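Local structure of beta-L-arabinobiosidase (Bacteroides thetaiotaomicron, 5MQR) at residues 304-308 with 309-313; 669-672 with 673-676; 783-786 with 787-791; 796-800 with 801-805; 898-901 with 902-905. The protein is probably a multidomain glycosidase that cleaves arabinose-containing side chains during the breakdown of plant pectin by a gut bacterium. All blocks are in the same frame, centred on the assembly; numbering follows the deposited sequence.

Interaction 1: 304-308 with 309-313; sequences FVNSN and AKIWG
The phenyl ring of Phe304 meets the end of Ile311 obliquely, CD1 of the isoleucine resting 3.9 Å from ring atom CE2, and Tyr325 brings a second ring against the phenyl at about 60°. The amide of Asn306 has its OD1 against Ile311, 3.6 Å from that residue's CB. These contacts belong to the turn that leads into strand 311-315, an outer strand of a four-stranded antiparallel sheet in the BNR repeat-like region, consistent with one blade of a beta-propeller. Ile311 reaches the phenyl because CG1 lies anti to the backbone N (chi1 172°) and the chain stays extended to CD1; the two side chains cross at about a right angle. On the amide's other branch, ND2 donates to Asn326 O and to a water, 3.1 Å away, which in turn donates to Lys310 O. A leucine in place of Asn306 would probably break this bridge, leaving Asn326 O without its amide donor and the water without its ND2 donor. Nearer the bend, where Lys310 takes a positive phi of 70°, a second water accepts from two backbone groups, lying 3.0 Å from Ser307 N and 3.0 Å from Ala309 N.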
# COMPACT_ATOMS: atom_id res chain seq x y z
N PHE A 304 3.05 -5.40 23.93
CA PHE A 304 1.67 -5.83 23.71
C PHE A 304 0.81 -5.44 24.92
O PHE A 304 1.18 -5.65 26.08
CB PHE A 304 1.56 -7.35 23.45
CG PHE A 304 1.73 -7.74 22.03
CD1 PHE A 304 2.99 -8.04 21.51
CD2 PHE A 304 0.63 -7.81 21.18
CE1 PHE A 304 3.16 -8.38 20.17
CE2 PHE A 304 0.79 -8.18 19.85
CZ PHE A 304 2.06 -8.45 19.34
N VAL A 305 -0.33 -4.84 24.62
CA VAL A 305 -1.37 -4.61 25.60
C VAL A 305 -2.39 -5.73 25.37
O VAL A 305 -2.99 -5.82 24.31
CB VAL A 305 -1.98 -3.20 25.44
CG1 VAL A 305 -2.99 -2.90 26.55
CG2 VAL A 305 -0.85 -2.17 25.44
N ASN A 306 -2.55 -6.57 26.38
CA ASN A 306 -3.36 -7.76 26.31
C ASN A 306 -3.52 -8.25 27.72
O ASN A 306 -2.67 -8.03 28.59
CB ASN A 306 -2.71 -8.84 25.42
CG ASN A 306 -3.66 -9.99 25.08
OD1 ASN A 306 -3.32 -11.16 25.28
ND2 ASN A 306 -4.85 -9.67 24.59
N SER A 307 -4.62 -8.93 27.94
CA SER A 307 -4.95 -9.40 29.27
C SER A 307 -5.42 -10.85 29.16
O SER A 307 -4.67 -11.69 28.68
CB SER A 307 -5.97 -8.43 29.89
OG SER A 307 -6.43 -8.89 31.14
N ASN A 308 -6.68 -11.10 29.50
CA ASN A 308 -7.16 -12.40 29.84
C ASN A 308 -8.02 -13.07 28.77
O ASN A 308 -8.47 -14.18 28.96
CB ASN A 308 -8.02 -12.25 31.10
CG ASN A 308 -7.76 -13.35 32.07
OD1 ASN A 308 -6.60 -13.59 32.42
ND2 ASN A 308 -8.81 -14.06 32.49
N ALA A 309 -8.28 -12.38 27.66
CA ALA A 309 -9.29 -12.83 26.71
C ALA A 309 -8.72 -13.51 25.44
O ALA A 309 -9.41 -13.52 24.40
CB ALA A 309 -10.17 -11.64 26.36
N LYS A 310 -7.52 -14.09 25.56
CA LYS A 310 -6.73 -14.72 24.47
C LYS A 310 -6.13 -13.76 23.41
O LYS A 310 -6.68 -12.70 23.10
CB LYS A 310 -7.50 -15.79 23.69
CG LYS A 310 -8.05 -16.96 24.47
CD LYS A 310 -8.71 -17.95 23.51
CE LYS A 310 -9.27 -19.16 24.26
NZ LYS A 310 -9.89 -20.18 23.37
N ILE A 311 -5.01 -14.20 22.85
CA ILE A 311 -4.41 -13.57 21.69
C ILE A 311 -4.17 -14.68 20.65
O ILE A 311 -3.74 -15.80 20.99
CB ILE A 311 -3.12 -12.81 22.06
CG1 ILE A 311 -2.39 -12.32 20.80
CG2 ILE A 311 -2.20 -13.67 22.91
CD1 ILE A 311 -1.38 -11.19 21.06
N TRP A 312 -4.50 -14.39 19.40
CA TRP A 312 -4.32 -15.32 18.32
C TRP A 312 -3.28 -14.77 17.38
O TRP A 312 -3.40 -13.64 16.93
CB TRP A 312 -5.61 -15.44 17.54
CG TRP A 312 -5.45 -16.22 16.28
CD1 TRP A 312 -5.43 -15.73 15.02
CD2 TRP A 312 -5.22 -17.62 16.18
NE1 TRP A 312 -5.25 -16.73 14.12
CE2 TRP A 312 -5.11 -17.92 14.81
CE3 TRP A 312 -5.13 -18.66 17.11
CZ2 TRP A 312 -4.90 -19.23 14.33
CZ3 TRP A 312 -4.92 -19.96 16.64
CH2 TRP A 312 -4.82 -20.23 15.26
N GLY A 313 -2.30 -15.58 17.05
CA GLY A 313 -1.29 -15.22 16.07
C GLY A 313 -1.20 -16.27 14.97
O GLY A 313 -1.31 -17.45 15.25
O HOH W 1 -7.75 -10.61 24.04
O HOH W 2 -7.17 -9.80 26.64

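Interaction 2: 669-672 with 673-676; sequences EEMY and YYRW
Tyr672 stands between Tyr673 and Trp676 in a chain of T-shaped contacts on one flank of helix 666-680. Its edge is directed at the face of Tyr673, with Tyr672 CD2 set 3.7 Å above the middle of that ring and the two planes 75° apart. Trp676, one helical turn on, repeats the pattern in the other sense: its five-membered ring turns an edge to the face of Tyr672, and Trp676 CD1 comes within 3.6 Å of Tyr672 CE2. The middle ring thus gives an edge to one neighbour and a face to the other. Different first torsions bring the rings together: CG of Tyr672 is anti to the backbone N (chi1 -177°), whereas CG of Trp676 lies beside its own N. Elsewhere on the helix, the bent side chain of Met671, a selenomethionine, makes an oblique Met-aromatic contact with Tyr674, its SE atom 3.8 Å from CD2 of the ring. The alpha-helical backbone fixes the spacing through bonds such as Tyr674 N to Glu670 O, 2.8 Å, while the closing bond from Trp676 N to Tyr672 O is weak. Farther out, the ring of Tyr629 meets that of Tyr673 with the planes nearly parallel, and both tyrosine hydroxyls are held by main-chain oxygens, Tyr672 OH by Pro659 O and Tyr673 OH by Phe661 O.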
# COMPACT_ATOMS: atom_id res chain seq x y z
N GLU A 669 16.73 10.74 -1.92
CA GLU A 669 15.46 11.33 -1.63
C GLU A 669 15.60 12.85 -1.54
O GLU A 669 14.86 13.57 -2.18
CB GLU A 669 14.85 10.77 -0.34
CG GLU A 669 13.41 11.24 -0.10
CD GLU A 669 12.78 10.65 1.14
OE1 GLU A 669 12.38 9.46 1.08
OE2 GLU A 669 12.70 11.37 2.17
N GLU A 670 16.58 13.32 -0.78
CA GLU A 670 16.83 14.75 -0.62
C GLU A 670 17.12 15.41 -1.96
O GLU A 670 16.65 16.51 -2.20
CB GLU A 670 18.00 15.00 0.33
CG GLU A 670 18.32 16.47 0.54
CD GLU A 670 19.44 16.68 1.55
OE1 GLU A 670 20.56 16.18 1.35
OE2 GLU A 670 19.19 17.38 2.53
N MSE A 671 17.88 14.74 -2.82
CA MSE A 671 18.27 15.31 -4.13
C MSE A 671 17.09 15.39 -5.04
O MSE A 671 17.00 16.31 -5.84
CB MSE A 671 19.39 14.51 -4.79
CG MSE A 671 20.10 15.25 -5.92
SE MSE A 671 20.87 16.98 -5.31
CE MSE A 671 21.90 16.30 -3.77
N TYR A 672 16.19 14.42 -4.94
CA TYR A 672 14.95 14.44 -5.67
C TYR A 672 14.22 15.75 -5.42
O TYR A 672 13.88 16.47 -6.34
CB TYR A 672 14.06 13.25 -5.28
CG TYR A 672 12.80 13.21 -6.08
CD1 TYR A 672 12.76 12.61 -7.32
CD2 TYR A 672 11.65 13.84 -5.62
CE1 TYR A 672 11.60 12.61 -8.07
CE2 TYR A 672 10.48 13.84 -6.37
CZ TYR A 672 10.47 13.22 -7.59
OH TYR A 672 9.32 13.27 -8.36
N TYR A 673 14.01 16.05 -4.15
CA TYR A 673 13.27 17.25 -3.79
C TYR A 673 14.08 18.50 -4.08
O TYR A 673 13.51 19.48 -4.59
CB TYR A 673 12.73 17.17 -2.34
CG TYR A 673 11.66 16.12 -2.27
CD1 TYR A 673 10.37 16.38 -2.75
CD2 TYR A 673 11.95 14.82 -1.83
CE1 TYR A 673 9.39 15.38 -2.74
CE2 TYR A 673 10.99 13.82 -1.83
CZ TYR A 673 9.72 14.10 -2.28
OH TYR A 673 8.80 13.10 -2.27
N TYR A 674 15.39 18.47 -3.81
CA TYR A 674 16.20 19.64 -4.06
C TYR A 674 16.16 20.09 -5.54
O TYR A 674 16.05 21.27 -5.82
CB TYR A 674 17.66 19.42 -3.64
CG TYR A 674 18.58 20.57 -4.04
CD1 TYR A 674 18.56 21.76 -3.34
CD2 TYR A 674 19.41 20.46 -5.13
CE1 TYR A 674 19.37 22.82 -3.71
CE2 TYR A 674 20.24 21.52 -5.52
CZ TYR A 674 20.21 22.70 -4.81
OH TYR A 674 21.02 23.73 -5.16
N ARG A 675 16.25 19.15 -6.46
CA ARG A 675 16.37 19.51 -7.87
C ARG A 675 15.06 20.06 -8.40
O ARG A 675 15.08 20.92 -9.28
CB ARG A 675 16.86 18.32 -8.71
CG ARG A 675 18.36 18.04 -8.51
CD ARG A 675 19.26 19.16 -9.03
NE ARG A 675 19.05 19.37 -10.44
CZ ARG A 675 19.84 18.93 -11.43
NH1 ARG A 675 20.98 18.28 -11.19
NH2 ARG A 675 19.47 19.17 -12.68
N TRP A 676 13.93 19.60 -7.84
CA TRP A 676 12.67 20.25 -8.18
C TRP A 676 12.61 21.69 -7.64
O TRP A 676 12.19 22.58 -8.35
CB TRP A 676 11.45 19.47 -7.69
CG TRP A 676 11.12 18.27 -8.47
CD1 TRP A 676 10.93 17.02 -7.96
CD2 TRP A 676 10.90 18.17 -9.87
NE1 TRP A 676 10.60 16.14 -8.96
CE2 TRP A 676 10.59 16.81 -10.15
CE3 TRP A 676 10.97 19.07 -10.93
CZ2 TRP A 676 10.33 16.34 -11.43
CZ3 TRP A 676 10.70 18.61 -12.21
CH2 TRP A 676 10.39 17.25 -12.45

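Interaction 3: 783-786 with 787-791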
# COMPACT_ATOMS: atom_id res chain seq x y z
N GLN A 783 15.07 22.84 -40.56
CA GLN A 783 15.53 23.28 -41.87
C GLN A 783 16.63 24.36 -41.79
O GLN A 783 17.51 24.39 -42.65
CB GLN A 783 14.34 23.74 -42.74
CG GLN A 783 13.46 22.58 -43.23
CD GLN A 783 12.22 23.06 -43.99
OE1 GLN A 783 12.32 23.68 -45.05
NE2 GLN A 783 11.04 22.77 -43.46
N ARG A 784 16.58 25.20 -40.74
CA ARG A 784 17.59 26.23 -40.54
C ARG A 784 18.94 25.56 -40.26
O ARG A 784 19.92 25.87 -40.94
CB ARG A 784 17.20 27.21 -39.41
CG ARG A 784 18.28 28.26 -39.13
CD ARG A 784 17.89 29.29 -38.07
NE ARG A 784 17.27 28.73 -36.87
CZ ARG A 784 17.89 28.01 -35.93
NH1 ARG A 784 19.17 27.69 -36.03
NH2 ARG A 784 17.20 27.58 -34.88
N TRP A 785 18.97 24.63 -39.31
CA TRP A 785 20.20 23.89 -39.03
C TRP A 785 20.73 23.14 -40.26
O TRP A 785 21.92 23.16 -40.54
CB TRP A 785 20.02 22.92 -37.85
CG TRP A 785 19.96 23.62 -36.52
CD1 TRP A 785 18.91 23.62 -35.64
CD2 TRP A 785 20.98 24.42 -35.94
NE1 TRP A 785 19.23 24.40 -34.53
CE2 TRP A 785 20.50 24.88 -34.69
CE3 TRP A 785 22.27 24.79 -36.35
CZ2 TRP A 785 21.24 25.70 -33.85
CZ3 TRP A 785 23.03 25.63 -35.51
CH2 TRP A 785 22.51 26.07 -34.26
N GLU A 786 19.83 22.48 -40.97
CA GLU A 786 20.16 21.78 -42.21
C GLU A 786 20.75 22.69 -43.28
O GLU A 786 21.68 22.32 -43.95
CB GLU A 786 18.89 21.11 -42.77
CG GLU A 786 19.12 20.21 -43.97
CD GLU A 786 17.85 19.49 -44.35
OE1 GLU A 786 16.93 20.18 -44.85
OE2 GLU A 786 17.75 18.26 -44.11
N ARG A 787 20.20 23.89 -43.41
CA ARG A 787 20.70 24.88 -44.36
C ARG A 787 22.08 25.44 -43.96
O ARG A 787 22.95 25.58 -44.82
CB ARG A 787 19.64 25.98 -44.54
CG ARG A 787 20.09 27.32 -45.14
CD ARG A 787 18.91 28.13 -45.69
NE ARG A 787 17.62 27.78 -45.07
CZ ARG A 787 17.16 28.23 -43.88
NH1 ARG A 787 17.87 29.08 -43.12
NH2 ARG A 787 15.98 27.81 -43.45
N THR A 788 22.31 25.67 -42.66
CA THR A 788 23.51 26.37 -42.21
C THR A 788 24.67 25.51 -41.77
O THR A 788 25.80 26.01 -41.76
CB THR A 788 23.20 27.37 -41.06
OG1 THR A 788 22.78 26.68 -39.88
CG2 THR A 788 22.13 28.39 -41.49
N ASN A 789 24.43 24.24 -41.39
CA ASN A 789 25.42 23.47 -40.62
C ASN A 789 25.81 22.07 -41.13
O ASN A 789 26.24 21.22 -40.35
CB ASN A 789 24.97 23.42 -39.16
CG ASN A 789 25.52 24.57 -38.36
OD1 ASN A 789 26.47 24.41 -37.60
ND2 ASN A 789 24.95 25.75 -38.53
N ARG A 790 25.74 21.85 -42.44
CA ARG A 790 26.20 20.60 -43.03
C ARG A 790 27.44 20.77 -43.90
O ARG A 790 27.55 21.72 -44.66
CB ARG A 790 25.15 19.98 -43.91
CG ARG A 790 24.06 19.29 -43.14
CD ARG A 790 22.77 19.48 -43.89
NE ARG A 790 22.46 18.36 -44.74
CZ ARG A 790 21.80 18.41 -45.88
NH1 ARG A 790 21.39 19.56 -46.41
NH2 ARG A 790 21.55 17.28 -46.51
N LEU A 791 28.32 19.79 -43.80
CA LEU A 791 29.44 19.62 -44.70
C LEU A 791 28.91 19.04 -46.03
O LEU A 791 27.80 18.51 -46.08
CB LEU A 791 30.48 18.68 -44.08
CG LEU A 791 31.06 19.13 -42.73
CD1 LEU A 791 31.93 18.01 -42.15
CD2 LEU A 791 31.83 20.46 -42.84
O HOH W 3 21.56 28.21 -37.82
O HOH W 4 21.84 22.29 -46.88
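Arg787, Thr788 and Asn789 each bond back by one turn to Gln783, Arg784 and Trp785, in the last turn of helix 768-788. Among these main-chain bonds, Arg787 N to Gln783 O is 2.8 Å, and Asn789 N to Trp785 O, at 2.9 Å, is more bent (133° at the hydrogen), as the chain quits helical geometry. Flat-group contacts follow. The Arg787 guanidinium lays one face over Gln783 O and the CA of Arg784, its chain bent back at chi3. That of Arg790 lies alongside Glu786 and puts a face over the glutamate's methylene, NH1 3.4 Å from CG. Glu786 OE2 and Arg790 NH1, 4.5 Å apart with the oxygen well off the guanidinium plane, are close as charges but form no salt bridge; OE2 makes its salt bridge with Arg852. Two waters bridge across the turn. One accepts weakly from Arg790 NH1 and donates to Glu786 O, 2.9 Å away, a carbonyl that Arg790 CD also touches. The other accepts from Arg784 NH1, which itself rides over a face of the Trp785 indole, and sits 2.8 Å from Thr788 OG1.

Interaction 4: 796-800 with 801-805; sequences YWQGD and VQDGM
Gln798 has CG anti to its backbone N (chi1 -173°) and then folds at chi2, 67°, which swings its amide against the CB of Gln802. Gln798 CD ends 3.4 Å from Gln802 CB; the two side chains cross at about a right angle and their amides, steeply turned against each other, do not pair. A carboxylate oxygen also packs on the same side chain, Asp803 OD1 lying 3.5 Å from Gln798 CG. What positions this pair is Ser751, whose OG is hydrogen-bonded both to Gln798 NE2 and to Asp803 OD1, while Asp803 OD2 is gripped by a salt bridge from Arg819 and a bond from Thr821. Asp800 turns differently: its CG lies between the backbone N and carbonyl carbon (chi1 66°), and OD2 bonds to Ser808 OG.

Within the backbone, Gly799 O receives Asp803 N at 3.3 Å and a weak bond from Gln802 N. Val801, beside these bonds, has its side chain about 4 Å from a bound buffer molecule, HEPES. A bond from Met805 N spans five residues to Asp800 O, 2.8 Å, and encloses a shorter one from Gly804 N to Val801 O, 2.9 Å. With Gly804 at a positive phi, these nested bonds meet the definition of a Schellman motif, closing the 3-10 turn 801-803 in the loop between helices 768-788 and 820-839.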
# COMPACT_ATOMS: atom_id res chain seq x y z
N TYR A 796 26.67 16.86 -40.21
CA TYR A 796 26.58 18.17 -39.57
C TYR A 796 27.94 18.52 -38.95
O TYR A 796 28.71 17.64 -38.55
CB TYR A 796 25.42 18.24 -38.54
CG TYR A 796 24.03 18.35 -39.18
CD1 TYR A 796 23.38 17.23 -39.69
CD2 TYR A 796 23.38 19.58 -39.29
CE1 TYR A 796 22.13 17.33 -40.29
CE2 TYR A 796 22.14 19.69 -39.89
CZ TYR A 796 21.51 18.56 -40.39
OH TYR A 796 20.27 18.64 -41.00
N TRP A 797 28.25 19.82 -38.94
CA TRP A 797 29.37 20.34 -38.19
C TRP A 797 28.84 21.26 -37.13
O TRP A 797 27.76 21.83 -37.27
CB TRP A 797 30.36 21.12 -39.05
CG TRP A 797 29.81 22.33 -39.73
CD1 TRP A 797 29.31 22.38 -41.00
CD2 TRP A 797 29.72 23.66 -39.20
NE1 TRP A 797 28.90 23.66 -41.30
CE2 TRP A 797 29.14 24.47 -40.21
CE3 TRP A 797 30.06 24.25 -37.98
CZ2 TRP A 797 28.90 25.84 -40.03
CZ3 TRP A 797 29.81 25.62 -37.79
CH2 TRP A 797 29.23 26.39 -38.81
N GLN A 798 29.61 21.41 -36.06
CA GLN A 798 29.38 22.48 -35.12
C GLN A 798 30.67 22.82 -34.43
O GLN A 798 31.45 21.93 -34.10
CB GLN A 798 28.36 22.06 -34.08
CG GLN A 798 27.94 23.19 -33.14
CD GLN A 798 27.16 24.29 -33.83
OE1 GLN A 798 27.68 25.03 -34.65
NE2 GLN A 798 25.90 24.43 -33.44
N GLY A 799 30.90 24.11 -34.21
CA GLY A 799 31.97 24.55 -33.31
C GLY A 799 31.69 24.09 -31.89
O GLY A 799 30.53 24.10 -31.46
N ASP A 800 32.71 23.66 -31.16
CA ASP A 800 32.44 23.07 -29.83
C ASP A 800 31.81 24.09 -28.86
O ASP A 800 30.96 23.73 -28.07
CB ASP A 800 33.64 22.28 -29.24
CG ASP A 800 34.86 23.16 -28.91
OD1 ASP A 800 34.91 24.36 -29.25
OD2 ASP A 800 35.79 22.60 -28.28
N VAL A 801 32.15 25.36 -29.00
CA VAL A 801 31.53 26.46 -28.23
C VAL A 801 30.00 26.51 -28.43
O VAL A 801 29.24 26.77 -27.49
CB VAL A 801 32.18 27.85 -28.57
CG1 VAL A 801 31.52 28.98 -27.79
CG2 VAL A 801 33.69 27.85 -28.31
N GLN A 802 29.57 26.24 -29.66
CA GLN A 802 28.15 26.27 -30.04
C GLN A 802 27.40 24.98 -29.68
O GLN A 802 26.19 24.97 -29.76
CB GLN A 802 27.96 26.62 -31.53
CG GLN A 802 28.18 28.07 -31.85
CD GLN A 802 29.63 28.46 -31.72
OE1 GLN A 802 30.51 27.78 -32.24
NE2 GLN A 802 29.89 29.55 -31.02
N ASP A 803 28.11 23.91 -29.29
CA ASP A 803 27.51 22.83 -28.48
C ASP A 803 27.46 23.17 -27.00
O ASP A 803 27.02 22.34 -26.22
CB ASP A 803 28.28 21.50 -28.63
CG ASP A 803 28.03 20.82 -29.95
OD1 ASP A 803 26.96 20.98 -30.56
OD2 ASP A 803 28.93 20.08 -30.37
N GLY A 804 27.87 24.37 -26.60
CA GLY A 804 28.08 24.70 -25.19
C GLY A 804 29.29 24.04 -24.55
O GLY A 804 29.37 23.96 -23.33
N MSE A 805 30.24 23.58 -25.36
CA MSE A 805 31.33 22.76 -24.86
C MSE A 805 32.67 23.31 -25.28
O MSE A 805 33.51 22.60 -25.86
CB MSE A 805 31.14 21.29 -25.25
CG MSE A 805 29.72 20.80 -25.01
SE MSE A 805 29.58 18.92 -25.55
CE MSE A 805 27.72 18.61 -24.99

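Interaction 5: 898-901 with 902-905; sequences DTTK and KYEV
A weakly bonded helical turn, 901-904, joins Lys901 to Glu904 and folds back on the loop before it, where Asp898 and Thr900 meet Tyr903. Its one bond across the contact, from Glu904 N to Lys901 O, is weak, 3.2 Å long and bent to 132° at the hydrogen. The two side chains run side by side in the same direction, and Glu904 OE2 sits against the lysine's methylenes, 3.0 Å from CE; the ammonium, NZ, is 4.4 Å from OE2, beyond a salt bridge, and OE1 takes a weak hydrogen bond from Thr968 N. An alanine in place of Glu904 would probably leave the Lys901 chain free to swing and its charge without this nearby counterpart. The ring of Tyr903 has Asp898 O at its edge, 3.7 Å from CD2. Thr900 OG1 approaches obliquely, 3.5 Å from Tyr903 CE2, a buried hydroxyl with no polar partner in the model. One water donates to Asp898 OD2 and lies 2.7 Å from Tyr903 OH. Asp898 is held by a salt bridge to Lys857 on helix 843-864, and Tyr903 packs edge-to-face on Trp865 and against Phe872, placing the turn beside that helix and strands 865-866 and 871-872.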
# COMPACT_ATOMS: atom_id res chain seq x y z
N ASP A 898 22.69 0.68 -34.22
CA ASP A 898 22.22 -0.70 -34.34
C ASP A 898 22.52 -1.53 -33.12
O ASP A 898 23.38 -1.19 -32.29
CB ASP A 898 22.90 -1.39 -35.54
CG ASP A 898 22.36 -0.91 -36.85
OD1 ASP A 898 21.12 -0.79 -36.92
OD2 ASP A 898 23.15 -0.65 -37.81
N THR A 899 21.84 -2.68 -33.05
CA THR A 899 22.00 -3.62 -31.94
C THR A 899 23.22 -4.54 -32.10
O THR A 899 23.49 -5.36 -31.22
CB THR A 899 20.73 -4.50 -31.75
OG1 THR A 899 20.50 -5.27 -32.94
CG2 THR A 899 19.49 -3.65 -31.47
N THR A 900 23.98 -4.40 -33.18
CA THR A 900 25.15 -5.25 -33.39
C THR A 900 26.16 -5.15 -32.21
O THR A 900 26.31 -4.08 -31.59
CB THR A 900 25.84 -4.94 -34.73
OG1 THR A 900 26.43 -3.64 -34.68
CG2 THR A 900 24.83 -5.03 -35.93
N LYS A 901 26.82 -6.27 -31.91
CA LYS A 901 27.72 -6.40 -30.76
C LYS A 901 28.89 -5.43 -30.75
O LYS A 901 29.37 -5.06 -29.69
CB LYS A 901 28.29 -7.83 -30.66
CG LYS A 901 27.36 -8.80 -29.96
CD LYS A 901 27.37 -8.61 -28.45
CE LYS A 901 26.15 -9.21 -27.76
NZ LYS A 901 26.09 -10.69 -27.97
N LYS A 902 29.36 -5.03 -31.93
CA LYS A 902 30.56 -4.21 -32.01
C LYS A 902 30.46 -2.84 -31.32
O LYS A 902 31.45 -2.39 -30.80
CB LYS A 902 31.07 -4.05 -33.44
CG LYS A 902 30.18 -3.26 -34.39
CD LYS A 902 30.99 -2.80 -35.58
CE LYS A 902 30.12 -2.26 -36.70
NZ LYS A 902 30.86 -1.18 -37.41
N TYR A 903 29.28 -2.22 -31.28
CA TYR A 903 29.13 -0.91 -30.61
C TYR A 903 29.15 -1.00 -29.08
O TYR A 903 29.56 -0.05 -28.44
CB TYR A 903 27.90 -0.15 -31.10
CG TYR A 903 27.87 0.11 -32.58
CD1 TYR A 903 28.87 0.86 -33.20
CD2 TYR A 903 26.85 -0.40 -33.38
CE1 TYR A 903 28.84 1.10 -34.56
CE2 TYR A 903 26.82 -0.18 -34.75
CZ TYR A 903 27.81 0.58 -35.33
OH TYR A 903 27.79 0.79 -36.70
N GLU A 904 28.73 -2.15 -28.53
CA GLU A 904 28.70 -2.40 -27.05
C GLU A 904 29.98 -1.99 -26.35
O GLU A 904 29.95 -1.38 -25.28
CB GLU A 904 28.51 -3.89 -26.69
CG GLU A 904 27.10 -4.46 -26.84
CD GLU A 904 26.86 -5.77 -26.04
OE1 GLU A 904 27.51 -6.01 -24.99
OE2 GLU A 904 25.95 -6.55 -26.46
N VAL A 905 31.09 -2.36 -26.94
CA VAL A 905 32.38 -2.22 -26.30
C VAL A 905 32.66 -0.76 -25.86
O VAL A 905 33.35 -0.57 -24.88
CB VAL A 905 33.49 -2.79 -27.21
CG1 VAL A 905 33.75 -1.87 -28.38
CG2 VAL A 905 34.78 -3.01 -26.43
O HOH W 5 26.31 -0.86 -38.27

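In the fold
Interactions 3 and 4 are in direct contact, their centres about 13 Å apart: the helix end 783-791 and the loop 796-805 meet where Asn789 O lies 2.8 Å from Trp797 N, a probable hydrogen bond, and where Glu786 CB packs against Tyr796 OH. Interaction 5 shares their glycoside hydrolase region but stands apart, nearest atoms about 16 Å from interaction 4. Helix 666-680 of interaction 2 comes within about 15 Å of interaction 4, nearest atoms again, without touching it. Interaction 1 lies across the molecule in the propeller-like region, its centre about 79 Å from that of interaction 3. The bound HEPES molecule lies beside interaction 4, about 10 Å from the side chain of Trp785.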